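Local structure of AlyGC mutant - R241A (Glaciecola chathamensis S18K6, 5GKQ) at residues A151-T156 with T184-T189; L239-G244 with N301-V306; G178-E183 with N210-I215. The protein probably degrades alginate by beta-elimination, as a calcium-containing marine bacterial lyase of polysaccharide lyase family 6, here in an engineered variant. All coordinates share one frame; numbering follows the deposited sequence.

Contact 1: residues A151-T156 with T184-T189. With BEM (beta-D-mannopyranuronic acid), chain C.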
loop_
_atom_site.group_PDB
_atom_site.type_symbol
_atom_site.label_atom_id
_atom_site.label_comp_id
_atom_site.label_asym_id
_atom_site.label_seq_id
_atom_site.Cartn_x
_atom_site.Cartn_y
_atom_site.Cartn_z
ATOM N N ALA A 151 -15.174 -12.863 23.601
ATOM C CA ALA A 151 -16.547 -13.286 23.370
ATOM C C ALA A 151 -16.868 -14.530 24.183
ATOM O O ALA A 151 -15.980 -15.275 24.609
ATOM C CB ALA A 151 -16.805 -13.588 21.903
ATOM N N VAL A 152 -18.161 -14.761 24.375
ATOM C CA VAL A 152 -18.678 -15.987 24.964
ATOM C C VAL A 152 -19.504 -16.688 23.897
ATOM O O VAL A 152 -20.558 -16.190 23.497
ATOM C CB VAL A 152 -19.523 -15.716 26.207
ATOM C CG1 VAL A 152 -20.269 -16.979 26.612
ATOM C CG2 VAL A 152 -18.646 -15.198 27.335
ATOM N N ARG A 153 -19.045 -17.839 23.437
ATOM C CA ARG A 153 -19.734 -18.522 22.360
ATOM C C ARG A 153 -20.783 -19.474 22.908
ATOM O O ARG A 153 -20.650 -20.005 24.008
ATOM C CB ARG A 153 -18.731 -19.250 21.474
ATOM C CG ARG A 153 -18.041 -18.280 20.515
ATOM C CD ARG A 153 -17.640 -18.961 19.246
ATOM N NE ARG A 153 -17.341 -18.026 18.180
ATOM C CZ ARG A 153 -18.240 -17.576 17.313
ATOM N NH1 ARG A 153 -19.505 -17.974 17.397
ATOM N NH2 ARG A 153 -17.877 -16.721 16.364
ATOM N N LEU A 154 -21.869 -19.632 22.149
ATOM C CA LEU A 154 -22.939 -20.580 22.445
ATOM C C LEU A 154 -23.155 -21.518 21.269
ATOM O O LEU A 154 -24.288 -21.913 20.987
ATOM C CB LEU A 154 -24.238 -19.859 22.793
ATOM C CG LEU A 154 -24.097 -18.639 23.688
ATOM C CD1 LEU A 154 -25.362 -17.824 23.645
ATOM C CD2 LEU A 154 -23.788 -19.047 25.103
ATOM N N THR A 155 -22.067 -21.860 20.567
ATOM C CA THR A 155 -22.146 -22.646 19.342
ATOM C C THR A 155 -22.942 -23.923 19.552
ATOM O O THR A 155 -23.635 -24.379 18.633
ATOM C CB THR A 155 -20.734 -22.977 18.838
ATOM O OG1 THR A 155 -20.023 -21.792 18.542
ATOM C CG2 THR A 155 -20.787 -23.856 17.592
ATOM N N THR A 156 -22.880 -24.485 20.757
ATOM C CA THR A 156 -23.533 -25.728 21.117
ATOM C C THR A 156 -24.291 -25.537 22.422
ATOM O O THR A 156 -24.042 -24.594 23.171
ATOM C CB THR A 156 -22.507 -26.847 21.292
ATOM O OG1 THR A 156 -21.545 -26.443 22.281
ATOM C CG2 THR A 156 -21.800 -27.111 19.976
ATOM N N THR A 184 -15.369 -4.714 22.495
ATOM C CA THR A 184 -14.536 -5.264 23.543
ATOM C C THR A 184 -15.048 -6.614 24.031
ATOM O O THR A 184 -14.273 -7.565 24.103
ATOM C CB THR A 184 -14.428 -4.283 24.694
ATOM O OG1 THR A 184 -13.598 -3.196 24.283
ATOM C CG2 THR A 184 -13.806 -4.965 25.904
ATOM N N LEU A 185 -16.346 -6.722 24.330
ATOM C CA LEU A 185 -16.939 -7.928 24.893
ATOM C C LEU A 185 -18.250 -8.260 24.196
ATOM O O LEU A 185 -19.154 -7.422 24.139
ATOM C CB LEU A 185 -17.191 -7.766 26.398
ATOM C CG LEU A 185 -17.917 -8.885 27.158
ATOM C CD1 LEU A 185 -17.110 -10.158 27.108
ATOM C CD2 LEU A 185 -18.117 -8.477 28.590
ATOM N N ARG A 186 -18.373 -9.492 23.713
ATOM C CA ARG A 186 -19.580 -9.983 23.059
ATOM C C ARG A 186 -20.045 -11.263 23.739
ATOM O O ARG A 186 -19.260 -12.196 23.900
ATOM C CB ARG A 186 -19.315 -10.249 21.578
ATOM C CG ARG A 186 -20.554 -10.426 20.724
ATOM C CD ARG A 186 -20.169 -10.900 19.335
ATOM N NE ARG A 186 -19.779 -12.306 19.329
ATOM C CZ ARG A 186 -18.890 -12.837 18.496
ATOM N NH1 ARG A 186 -18.275 -12.089 17.602
ATOM N NH2 ARG A 186 -18.603 -14.125 18.577
ATOM N N ILE A 187 -21.316 -11.321 24.108
ATOM C CA ILE A 187 -21.875 -12.455 24.836
ATOM C C ILE A 187 -22.963 -13.078 23.967
ATOM O O ILE A 187 -24.152 -12.793 24.119
ATOM C CB ILE A 187 -22.423 -12.042 26.199
ATOM C CG1 ILE A 187 -21.383 -11.237 26.947
ATOM C CG2 ILE A 187 -22.798 -13.277 27.015
ATOM C CD1 ILE A 187 -21.961 -10.536 28.121
ATOM N N GLY A 188 -22.569 -13.973 23.071
ATOM C CA GLY A 188 -23.471 -14.660 22.170
ATOM C C GLY A 188 -23.363 -14.117 20.755
ATOM O O GLY A 188 -22.522 -13.277 20.444
ATOM N N THR A 189 -24.242 -14.624 19.897
ATOM C CA THR A 189 -24.413 -14.127 18.540
ATOM C C THR A 189 -25.910 -14.037 18.242
ATOM O O THR A 189 -26.757 -14.402 19.062
ATOM C CB THR A 189 -23.699 -15.017 17.521
ATOM O OG1 THR A 189 -23.897 -16.381 17.872
ATOM C CG2 THR A 189 -22.243 -14.750 17.523
HETATM C C1 BEM C . -19.077 -16.827 12.934
HETATM C C2 BEM C . -20.538 -16.456 12.769
HETATM O O2 BEM C . -21.236 -16.714 13.977
HETATM C C3 BEM C . -20.662 -14.996 12.360
HETATM O O3 BEM C . -21.978 -14.486 12.494
HETATM C C4 BEM C . -19.825 -14.088 13.209
HETATM O O4 BEM C . -19.794 -12.872 12.483
HETATM C C5 BEM C . -18.416 -14.627 13.291
HETATM O O5 BEM C . -18.468 -15.930 13.854
HETATM C C6 BEM C . -17.602 -13.592 14.010
HETATM O O6B BEM C . -17.006 -13.833 15.082
HETATM O O6A BEM C . -17.687 -12.444 13.540
HETATM O O1 BEM C . -19.002 -18.183 13.368
HETATM O O HOH W 1 -22.245 -17.479 19.735
#
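Two arginine side chains, Arg153 and Arg186, meet beneath one mannuronic acid residue (chain C). Arg186 NH2 lies over one face of the Arg153 guanidinium, toward its rim, 3.5 Å from Arg153 NH2. The two guanidinium planes are turned 66° apart. Both groups serve the sugar. Arg153 reaches it with NH2, which donates to the ring oxygen O5 of the sugar at 2.7 Å. Arg186 uses NH1, which makes a weak bond of 3.3 Å to the carboxylate oxygen O6B. The Arg186 chain runs straight out and then bends at chi3 (75°). The bend carries NE back to a weak hydrogen bond with Gly188 O. It also places the guanidinium over Ala151, whose CB packs against one face.

Below the arginines the backbones pair as neighbouring parallel strands, 150-152 and 185-188. They belong to successive coils of the right-handed parallel beta-helix of the pectate-lyase-like clan. Val152 N donates to Arg186 O at 2.8 Å, and Gly188 N returns a weak bond to Val152 O. Ala151 and Arg186 share the face that meets the sugar. Val152 and Ile187 share the other, with Val152 CB 4.2 Å from Ile187 CG2. Leu154 CD1 rests on Gly188 CA. A water nearby accepts from Leu154 N and is 2.7 Å from Thr189 OG1.

Contact 2: residues L239-G244 with N301-V306. With BEM (beta-D-mannopyranuronic acid), chain B; BEM (beta-D-mannopyranuronic acid), chain D.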
loop_
_atom_site.group_PDB
_atom_site.type_symbol
_atom_site.label_atom_id
_atom_site.label_comp_id
_atom_site.label_asym_id
_atom_site.label_seq_id
_atom_site.Cartn_x
_atom_site.Cartn_y
_atom_site.Cartn_z
ATOM N N LEU A 239 -27.736 -3.927 24.449
ATOM C CA LEU A 239 -28.511 -5.165 24.499
ATOM C C LEU A 239 -29.055 -5.463 23.102
ATOM O O LEU A 239 -30.247 -5.349 22.824
ATOM C CB LEU A 239 -29.643 -5.032 25.506
ATOM C CG LEU A 239 -29.491 -5.296 27.006
ATOM C CD1 LEU A 239 -28.048 -5.361 27.460
ATOM C CD2 LEU A 239 -30.273 -4.288 27.828
ATOM N N ALA A 240 -28.145 -5.846 22.212
ATOM C CA ALA A 240 -28.443 -6.074 20.803
ATOM C C ALA A 240 -29.552 -7.094 20.590
ATOM O O ALA A 240 -30.652 -6.750 20.158
ATOM C CB ALA A 240 -27.181 -6.531 20.074
ATOM N N HIS A 241 -29.261 -8.354 20.870
ATOM C CA HIS A 241 -30.217 -9.439 20.763
ATOM C C HIS A 241 -30.331 -10.137 22.110
ATOM O O HIS A 241 -29.429 -10.066 22.942
ATOM C CB HIS A 241 -29.791 -10.431 19.686
ATOM C CG HIS A 241 -29.455 -9.791 18.378
ATOM N ND1 HIS A 241 -30.379 -9.090 17.636
ATOM C CD2 HIS A 241 -28.302 -9.761 17.669
ATOM C CE1 HIS A 241 -29.807 -8.645 16.533
ATOM N NE2 HIS A 241 -28.545 -9.036 16.529
ATOM N N GLY A 242 -31.457 -10.794 22.335
ATOM C CA GLY A 242 -31.612 -11.588 23.533
ATOM C C GLY A 242 -32.275 -10.857 24.673
ATOM O O GLY A 242 -32.026 -9.668 24.874
ATOM N N ASN A 243 -33.092 -11.573 25.441
ATOM C CA ASN A 243 -34.024 -11.006 26.405
ATOM C C ASN A 243 -33.644 -11.381 27.832
ATOM O O ASN A 243 -32.768 -12.201 28.074
ATOM C CB ASN A 243 -35.449 -11.487 26.113
ATOM C CG ASN A 243 -35.756 -11.552 24.625
ATOM O OD1 ASN A 243 -35.532 -10.594 23.884
ATOM N ND2 ASN A 243 -36.277 -12.689 24.183
ATOM N N GLY A 244 -34.321 -10.770 28.792
ATOM C CA GLY A 244 -34.167 -11.130 30.186
ATOM C C GLY A 244 -32.887 -10.695 30.867
ATOM O O GLY A 244 -32.616 -11.151 31.978
ATOM N N ASN A 301 -31.677 -11.909 13.327
ATOM C CA ASN A 301 -30.590 -10.954 13.143
ATOM C C ASN A 301 -31.173 -9.548 13.169
ATOM O O ASN A 301 -30.565 -8.597 12.669
ATOM C CB ASN A 301 -29.843 -11.231 11.836
ATOM C CG ASN A 301 -30.769 -11.232 10.632
ATOM O OD1 ASN A 301 -31.958 -11.524 10.758
ATOM N ND2 ASN A 301 -30.234 -10.889 9.466
ATOM N N ARG A 302 -32.362 -9.405 13.758
ATOM C CA ARG A 302 -33.099 -8.157 13.724
ATOM C C ARG A 302 -33.423 -7.687 15.133
ATOM O O ARG A 302 -33.826 -8.479 15.987
ATOM C CB ARG A 302 -34.363 -8.322 12.899
ATOM C CG ARG A 302 -34.025 -8.827 11.525
ATOM C CD ARG A 302 -33.065 -7.822 10.813
ATOM N NE ARG A 302 -33.585 -6.471 10.821
ATOM C CZ ARG A 302 -33.830 -5.774 9.695
ATOM N NH1 ARG A 302 -33.599 -6.270 8.500
ATOM N NH2 ARG A 302 -34.329 -4.563 9.753
ATOM N N TYR A 303 -33.223 -6.392 15.366
ATOM C CA TYR A 303 -33.590 -5.772 16.631
ATOM C C TYR A 303 -35.081 -5.919 16.860
ATOM O O TYR A 303 -35.883 -5.514 16.020
ATOM C CB TYR A 303 -33.199 -4.297 16.619
ATOM C CG TYR A 303 -31.714 -4.082 16.613
ATOM C CD1 TYR A 303 -30.859 -5.087 17.019
ATOM C CD2 TYR A 303 -31.168 -2.877 16.201
ATOM C CE1 TYR A 303 -29.507 -4.906 17.017
ATOM C CE2 TYR A 303 -29.815 -2.683 16.194
ATOM C CZ TYR A 303 -28.989 -3.700 16.603
ATOM O OH TYR A 303 -27.635 -3.500 16.597
ATOM N N HIS A 304 -35.459 -6.504 17.984
ATOM C CA HIS A 304 -36.857 -6.750 18.281
ATOM C C HIS A 304 -37.420 -5.662 19.174
ATOM O O HIS A 304 -36.711 -5.066 19.981
ATOM C CB HIS A 304 -37.048 -8.102 18.951
ATOM C CG HIS A 304 -36.887 -9.255 18.019
ATOM N ND1 HIS A 304 -37.219 -10.545 18.368
ATOM C CD2 HIS A 304 -36.435 -9.311 16.746
ATOM C CE1 HIS A 304 -36.972 -11.348 17.349
ATOM N NE2 HIS A 304 -36.495 -10.624 16.353
ATOM N N GLN A 305 -38.713 -5.419 19.019
ATOM C CA GLN A 305 -39.418 -4.404 19.781
ATOM C C GLN A 305 -39.066 -4.477 21.264
ATOM O O GLN A 305 -38.960 -5.561 21.839
ATOM C CB GLN A 305 -40.924 -4.591 19.562
ATOM C CG GLN A 305 -41.806 -3.952 20.585
ATOM C CD GLN A 305 -43.267 -4.081 20.235
ATOM O OE1 GLN A 305 -43.894 -3.111 19.813
ATOM N NE2 GLN A 305 -43.823 -5.276 20.409
ATOM N N VAL A 306 -38.842 -3.307 21.865
ATOM C CA VAL A 306 -38.638 -3.234 23.304
ATOM C C VAL A 306 -39.955 -3.543 23.989
ATOM O O VAL A 306 -40.994 -2.949 23.675
ATOM C CB VAL A 306 -38.102 -1.857 23.720
ATOM C CG1 VAL A 306 -38.362 -1.613 25.203
ATOM C CG2 VAL A 306 -36.622 -1.742 23.410
HETATM C C1 BEM B . -27.950 -5.005 13.441
HETATM C C2 BEM B . -27.403 -3.602 13.123
HETATM O O2 BEM B . -26.056 -3.708 12.643
HETATM C C3 BEM B . -28.280 -2.766 12.179
HETATM O O3 BEM B . -27.524 -2.316 11.061
HETATM C C4 BEM B . -29.512 -3.466 11.641
HETATM O O4 BEM B . -30.396 -2.492 11.114
HETATM C C5 BEM B . -30.154 -4.181 12.807
HETATM O O5 BEM B . -29.308 -5.302 13.048
HETATM C C6 BEM B . -31.609 -4.457 12.566
HETATM O O6B BEM B . -32.042 -5.565 12.904
HETATM O O6A BEM B . -32.359 -3.471 12.654
HETATM C C1 BEM D . -24.088 -8.357 13.343
HETATM C C2 BEM D . -25.373 -8.909 13.887
HETATM O O2 BEM D . -24.980 -9.362 15.169
HETATM C C3 BEM D . -26.569 -7.978 14.042
HETATM O O3 BEM D . -27.239 -8.297 15.271
HETATM C C4 BEM D . -26.271 -6.486 14.017
HETATM O O4 BEM D . -26.978 -5.917 12.918
HETATM C C5 BEM D . -24.802 -6.114 13.901
HETATM O O5 BEM D . -24.130 -6.987 13.005
HETATM C C6 BEM D . -24.131 -6.088 15.238
HETATM O O6B BEM D . -22.896 -6.033 15.214
HETATM O O6A BEM D . -24.788 -5.701 16.224
#
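The glycan pocket is lined here by His241, on strand 236-241, and by Tyr303, on the long loop between strands 289-292 and 310-317. His241 CE1 approaches Tyr303 CD1 at 3.7 Å. The two rings meet obliquely, with centroids 5.5 Å apart and planes at 44°. The same imidazole carbon also lies against the backbone where Asn301 joins Arg302. Ala240, probably the engineered position of this variant, touches the Tyr303 ring. Its carbonyl O is 3.6 Å from Tyr303 CD1, and its CB packs near CE1.

Strand 236-241 belongs to the parallel beta-helix, and the loop comes from a later part of the same helix. Asn267 joins the two segments: its amide nitrogen donates to Ala240 O, and its OD1 accepts from His304 N. Lys219, on the adjoining strand 214-219, packs on His241 and Ala240 and also donates to the bound glycan.

The loop grips one mannuronic acid residue (chain B) by its carboxylate. Tyr303 N donates to O6B of that sugar at 2.9 Å, with an N-H...O angle of 153°. Arg302 NE reaches the same oxygen at 2.7 Å, but the bond is strongly bent and weak. The Arg302 chain folds at chi2 and chi3, which curls NE back toward the sugar. The Tyr303 ring supports the sugar ring: C5 of the sugar sits 3.7 Å above one face, toward the rim. The phenol carries on beneath the sugar, with OH 3.5 Å from C1. The second mannuronic acid residue (chain D) lies beside His241, where the modelled approach of its O3 to the imidazole is too close to interpret.

Contact 3: residues G178-E183 with N210-I215. With BEM (beta-D-mannopyranuronic acid), chain D.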
loop_
_atom_site.group_PDB
_atom_site.type_symbol
_atom_site.label_atom_id
_atom_site.label_comp_id
_atom_site.label_asym_id
_atom_site.label_seq_id
_atom_site.Cartn_x
_atom_site.Cartn_y
_atom_site.Cartn_z
ATOM N N GLY A 178 -11.795 2.201 13.095
ATOM C CA GLY A 178 -12.142 2.774 11.807
ATOM C C GLY A 178 -13.009 1.856 10.978
ATOM O O GLY A 178 -12.954 1.897 9.745
ATOM N N SER A 179 -13.791 1.007 11.630
ATOM C CA SER A 179 -14.540 -0.039 10.959
ATOM C C SER A 179 -15.458 -0.702 11.966
ATOM O O SER A 179 -15.397 -0.454 13.169
ATOM C CB SER A 179 -13.629 -1.085 10.334
ATOM O OG SER A 179 -14.352 -2.268 10.089
ATOM N N ASN A 180 -16.333 -1.530 11.428
ATOM C CA ASN A 180 -17.167 -2.437 12.188
ATOM C C ASN A 180 -16.301 -3.558 12.742
ATOM O O ASN A 180 -15.328 -3.969 12.120
ATOM C CB ASN A 180 -18.248 -2.975 11.250
ATOM C CG ASN A 180 -19.163 -3.959 11.890
ATOM O OD1 ASN A 180 -19.881 -3.632 12.836
ATOM N ND2 ASN A 180 -19.194 -5.174 11.346
ATOM N N GLY A 181 -16.639 -4.037 13.932
ATOM C CA GLY A 181 -15.951 -5.190 14.486
ATOM C C GLY A 181 -14.811 -4.895 15.443
ATOM O O GLY A 181 -13.768 -5.548 15.397
ATOM N N GLY A 182 -14.994 -3.920 16.318
ATOM C CA GLY A 182 -13.977 -3.593 17.289
ATOM C C GLY A 182 -14.580 -3.552 18.668
ATOM O O GLY A 182 -14.208 -2.730 19.507
ATOM N N GLU A 183 -15.540 -4.438 18.900
ATOM C CA GLU A 183 -16.145 -4.552 20.212
ATOM C C GLU A 183 -15.117 -5.039 21.235
ATOM O O GLU A 183 -14.118 -5.680 20.903
ATOM C CB GLU A 183 -17.330 -5.514 20.176
ATOM C CG GLU A 183 -18.352 -5.226 19.109
ATOM C CD GLU A 183 -18.152 -6.075 17.874
ATOM O OE1 GLU A 183 -16.995 -6.375 17.515
ATOM O OE2 GLU A 183 -19.165 -6.452 17.264
ATOM N N ASN A 210 -12.409 2.120 22.715
ATOM C CA ASN A 210 -12.868 3.010 21.659
ATOM C C ASN A 210 -12.963 2.310 20.311
ATOM O O ASN A 210 -12.863 2.951 19.264
ATOM C CB ASN A 210 -11.937 4.212 21.576
ATOM C CG ASN A 210 -11.960 5.031 22.825
ATOM O OD1 ASN A 210 -12.853 4.870 23.650
ATOM N ND2 ASN A 210 -10.996 5.939 22.971
ATOM N N GLY A 211 -13.171 1.000 20.318
ATOM C CA GLY A 211 -13.049 0.247 19.084
ATOM C C GLY A 211 -14.103 0.607 18.060
ATOM O O GLY A 211 -13.816 0.683 16.867
ATOM N N GLU A 212 -15.322 0.836 18.508
ATOM C CA GLU A 212 -16.486 1.000 17.647
ATOM C C GLU A 212 -17.628 1.419 18.551
ATOM O O GLU A 212 -17.419 1.735 19.725
ATOM C CB GLU A 212 -16.811 -0.276 16.871
ATOM C CG GLU A 212 -17.319 -1.399 17.735
ATOM C CD GLU A 212 -18.378 -2.229 17.058
ATOM O OE1 GLU A 212 -18.052 -3.010 16.150
ATOM O OE2 GLU A 212 -19.551 -2.101 17.436
ATOM N N VAL A 213 -18.850 1.401 18.026
ATOM C CA VAL A 213 -19.950 1.967 18.789
ATOM C C VAL A 213 -20.366 1.048 19.928
ATOM O O VAL A 213 -20.877 1.514 20.949
ATOM C CB VAL A 213 -21.138 2.300 17.867
ATOM C CG1 VAL A 213 -21.767 1.044 17.336
ATOM C CG2 VAL A 213 -22.152 3.109 18.620
ATOM N N GLU A 214 -20.180 -0.253 19.791
ATOM C CA GLU A 214 -20.552 -1.193 20.843
ATOM C C GLU A 214 -19.309 -1.559 21.649
ATOM O O GLU A 214 -18.417 -2.248 21.146
ATOM C CB GLU A 214 -21.193 -2.443 20.252
ATOM C CG GLU A 214 -22.558 -2.245 19.681
ATOM C CD GLU A 214 -23.138 -3.540 19.169
ATOM O OE1 GLU A 214 -22.366 -4.387 18.684
ATOM O OE2 GLU A 214 -24.370 -3.719 19.262
ATOM N N ILE A 215 -19.240 -1.101 22.898
ATOM C CA ILE A 215 -18.218 -1.630 23.799
ATOM C C ILE A 215 -18.552 -3.073 24.160
ATOM O O ILE A 215 -17.781 -3.998 23.891
ATOM C CB ILE A 215 -18.086 -0.756 25.059
ATOM C CG1 ILE A 215 -17.964 0.727 24.702
ATOM C CG2 ILE A 215 -16.867 -1.149 25.829
ATOM C CD1 ILE A 215 -18.168 1.639 25.890
HETATM C C1 BEM D . -24.088 -8.357 13.343
HETATM C C2 BEM D . -25.373 -8.909 13.887
HETATM O O2 BEM D . -24.980 -9.362 15.169
HETATM C C3 BEM D . -26.569 -7.978 14.042
HETATM O O3 BEM D . -27.239 -8.297 15.271
HETATM C C4 BEM D . -26.271 -6.486 14.017
HETATM O O4 BEM D . -26.978 -5.917 12.918
HETATM C C5 BEM D . -24.802 -6.114 13.901
HETATM O O5 BEM D . -24.130 -6.987 13.005
HETATM C C6 BEM D . -24.131 -6.088 15.238
HETATM O O6B BEM D . -22.896 -6.033 15.214
HETATM O O6A BEM D . -24.788 -5.701 16.224
#
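Glu212 OE1 takes two backbone N-H groups from the facing loop. Gly181 N donates at 2.8 Å, nearly along the C-O bond of the carboxylate. Gly182 N donates at 3.2 Å, on the anti side and 22° out of the carboxylate plane. The other oxygen, OE2, accepts from Glu214 N at 3.1 Å through its anti lone pair. Three backbone N-H groups thus fix the rotation of this buried carboxylate. Chi1 of 69° sets CG between the backbone N and carbonyl carbon, and a further bend at chi2 turns the head toward the glycines.

Glu183 crosses Glu212, and the two carboxylates stack with their planes 13° apart. Glu183 CD is 3.5 Å from Glu212 OE1. Glu183 CG lies against Glu212 CD, and the bend at chi2 turns the Glu183 carboxylate over that of Glu212. Glu214 runs beside Glu183 and points the same way, with its OE1 4.1 Å from Glu183 OE2.

The backbones behind this cluster come close where two glycines face each other, Gly182 CA and Gly211 CA being 4.3 Å apart. CA-H...O contacts join Gly211 CA to Gly182 O and Glu183 CA to Glu214 O. Farther out, Asn180 OD1 pairs with Ser632 OG, which ties the loop to the C-terminal part of the chain. Glu214 OE1 is bonded to Ser217 OG. Glu214 OE2 has a long, weak ion pair with Arg264 and lies 3.7 Å from O6A of a mannuronic acid residue (chain D).

A bound calcium ion lies about 3 Å from the Glu212 side chain, consistent with coordination by this carboxylate. Its positive charge would probably offset the crowding of acidic groups and help the site accept the nearby carboxylate of the glycan.

Overall arrangement
The three contacts line one glycan cleft on the N-terminal beta-helix. Strands 150-152, 185-188, 214-219 and 236-241 follow one another in that order, and each contact has at least one segment on them. Contacts 1 and 3 join directly: Ile215 O is 2.9 Å from Thr184 N and 3.1 Å from Leu185 N, both probable hydrogen bonds. Contacts 2 and 3 meet around the same mannuronic acid residue (chain D), with Tyr303 OH 4.2 Å from Glu214 OE2. Contacts 1 and 2 do not touch; their centres are about 15 Å apart. They hold different sugars, chain C at contact 1 and chain B at contact 2. Contact 3 adds the acidic cluster beside calcium.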